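Collectin placenta 1 (Mus musculus, PDB 2OX9) binds glycans such as the leukocyte Lewis(x) structure through a calcium-dependent C-type lectin carbohydrate-recognition domain of a scavenger receptor. Local coordinates at residues Glu104-Leu109 against Phe118-Ile123. Numbering follows the deposited sequence.
With CA (calcium ion), chain I; CA (calcium ion), chain J; CA (calcium ion), chain K; GAL (beta-D-galactopyranose), chain E.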
# COMPACT_ATOMS: atom_id res chain seq x y z
N GLU A 104 -2.21 13.54 -6.10
CA GLU A 104 -2.14 12.34 -5.26
C GLU A 104 -1.42 11.27 -6.06
O GLU A 104 -1.93 10.79 -7.07
CB GLU A 104 -3.55 11.88 -4.88
CG GLU A 104 -4.35 12.97 -4.15
CD GLU A 104 -5.70 12.48 -3.62
OE1 GLU A 104 -6.56 12.10 -4.44
OE2 GLU A 104 -5.88 12.47 -2.39
N ASP A 105 -0.24 10.89 -5.60
CA ASP A 105 0.55 9.90 -6.33
C ASP A 105 0.94 8.67 -5.52
O ASP A 105 1.81 7.90 -5.94
CB ASP A 105 1.82 10.58 -6.86
CG ASP A 105 1.52 11.80 -7.73
OD1 ASP A 105 0.34 12.02 -8.06
OD2 ASP A 105 2.48 12.52 -8.07
N CYS A 106 0.30 8.48 -4.38
CA CYS A 106 0.59 7.36 -3.50
C CYS A 106 -0.72 6.62 -3.19
O CYS A 106 -1.73 7.24 -2.90
CB CYS A 106 1.27 7.88 -2.22
SG CYS A 106 3.01 8.36 -2.53
N ALA A 107 -0.69 5.29 -3.25
CA ALA A 107 -1.90 4.50 -3.01
C ALA A 107 -1.99 3.90 -1.62
O ALA A 107 -0.98 3.58 -1.00
CB ALA A 107 -2.01 3.39 -4.05
N GLY A 108 -3.24 3.73 -1.17
CA GLY A 108 -3.51 3.15 0.14
C GLY A 108 -4.89 2.53 0.22
O GLY A 108 -5.77 2.83 -0.59
N LEU A 109 -5.06 1.65 1.21
CA LEU A 109 -6.33 0.96 1.43
C LEU A 109 -7.26 1.75 2.35
O LEU A 109 -6.85 2.19 3.43
CB LEU A 109 -6.05 -0.42 2.06
CG LEU A 109 -5.03 -1.32 1.34
CD1 LEU A 109 -4.82 -2.62 2.08
CD2 LEU A 109 -5.51 -1.60 -0.05
N PHE A 118 -3.68 9.07 -2.38
CA PHE A 118 -3.51 10.14 -1.39
C PHE A 118 -2.29 10.99 -1.76
O PHE A 118 -1.46 10.57 -2.57
CB PHE A 118 -3.20 9.60 0.01
CG PHE A 118 -4.22 8.65 0.56
CD1 PHE A 118 -4.21 7.31 0.20
CD2 PHE A 118 -5.14 9.08 1.52
CE1 PHE A 118 -5.09 6.40 0.79
CE2 PHE A 118 -6.02 8.18 2.12
CZ PHE A 118 -6.00 6.84 1.75
N GLN A 119 -2.19 12.16 -1.15
CA GLN A 119 -1.04 13.03 -1.36
C GLN A 119 -0.00 12.26 -0.56
O GLN A 119 -0.31 11.75 0.52
CB GLN A 119 -1.31 14.41 -0.75
CG GLN A 119 -0.50 15.55 -1.35
CD GLN A 119 -1.01 16.91 -0.90
OE1 GLN A 119 -2.19 17.23 -1.07
NE2 GLN A 119 -0.12 17.72 -0.33
N CYS A 120 1.21 12.14 -1.07
CA CYS A 120 2.21 11.35 -0.36
C CYS A 120 2.65 11.83 1.01
O CYS A 120 3.37 11.11 1.71
CB CYS A 120 3.42 11.14 -1.26
SG CYS A 120 3.02 10.37 -2.86
N ASP A 121 2.21 13.02 1.42
CA ASP A 121 2.59 13.54 2.73
C ASP A 121 1.54 13.24 3.80
O ASP A 121 1.65 13.72 4.93
CB ASP A 121 2.83 15.06 2.66
CG ASP A 121 1.60 15.83 2.21
OD1 ASP A 121 0.55 15.75 2.87
OD2 ASP A 121 1.70 16.54 1.18
N GLU A 122 0.54 12.45 3.44
CA GLU A 122 -0.52 12.08 4.37
C GLU A 122 0.02 11.02 5.33
O GLU A 122 0.76 10.13 4.93
CB GLU A 122 -1.72 11.52 3.62
CG GLU A 122 -2.90 11.18 4.51
CD GLU A 122 -3.54 12.42 5.12
OE1 GLU A 122 -4.31 13.10 4.41
OE2 GLU A 122 -3.25 12.72 6.30
N ILE A 123 -0.33 11.13 6.61
CA ILE A 123 0.12 10.17 7.61
C ILE A 123 -0.86 8.99 7.66
O ILE A 123 -2.00 9.16 8.08
CB ILE A 123 0.20 10.82 9.01
CG1 ILE A 123 1.04 12.10 8.94
CG2 ILE A 123 0.81 9.84 10.01
CD1 ILE A 123 0.74 13.09 10.05
CA CA I . -1.40 10.90 -9.31
CA CA J . -7.93 10.13 -4.12
CA CA K . 1.26 13.58 -9.74
C1 GAL E . -10.86 11.94 0.11
C2 GAL E . -9.67 11.11 -0.37
C3 GAL E . -8.87 11.88 -1.42
C4 GAL E . -9.78 12.38 -2.54
C5 GAL E . -10.99 13.14 -1.96
C6 GAL E . -11.99 13.54 -3.03
O2 GAL E . -8.83 10.82 0.74
O3 GAL E . -7.88 11.03 -1.97
O4 GAL E . -10.24 11.28 -3.31
O5 GAL E . -11.69 12.31 -1.00
O6 GAL E . -12.91 14.50 -2.53
O HOH W 1 -4.81 12.82 -0.07
O HOH W 2 1.29 12.96 -3.99
O HOH W 3 -3.97 10.34 -9.09
O HOH W 4 0.27 15.33 -11.24
O HOH W 5 2.44 12.40 -11.04
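The carbonyl oxygen of Cys106 takes a short, nearly straight hydrogen bond from the backbone N of Phe118 (N to O 2.7 Å, N-H...O 174°), and the same oxygen lies at the edge of the Phe118 ring, near its plane. The return bond, from Cys106 N to Phe118 O, is longer at 3.3 Å, and the pair forms an antiparallel hydrogen-bonded bridge. Two residues, Asp105 and Cys106, stand against the single residue Phe118, which makes a classic beta bulge at the start of strand 106-109. At the bulge a water accepts from both Asp105 N and Cys120 N, and Cys106 SG joins Cys120 SG in a disulfide with a torsion of 96° about the S-S bond. That bond ties the strand to the type I turn of Gln119 to Glu122, and Phe26 of helix 26-35 packs against both cysteines. Further along strand 106-109, Gly108 meets the edge of the Phe118 ring, with CA 3.7 Å from CE1.

This pairing belongs to the C-type lectin fold, in which it contributes Glu104 to the calcium site that holds the sugar and Asp105 to two neighbouring calcium sites. Glu104 projects its extended chain past the Phe118 carbonyl, and its OE1 binds the calcium ion that also takes O3 and O4 of galactose; Gln92, Asp94, Asn116 and Asp117 complete that site, and the strongest polar partner of the Glu104 side chain outside the two segments is Trp96. Its other oxygen, OE2, approaches galactose O3 to 2.5 Å and accepts from a water that in turn accepts from Gln119 N. Asp105, with CG beside its own backbone N (chi1 -56°), turns to two further calcium ions: OD1 bridges them, at 2.4 Å from the ion that Glu104 O also binds and 2.5 Å from the other, which OD2 binds as well.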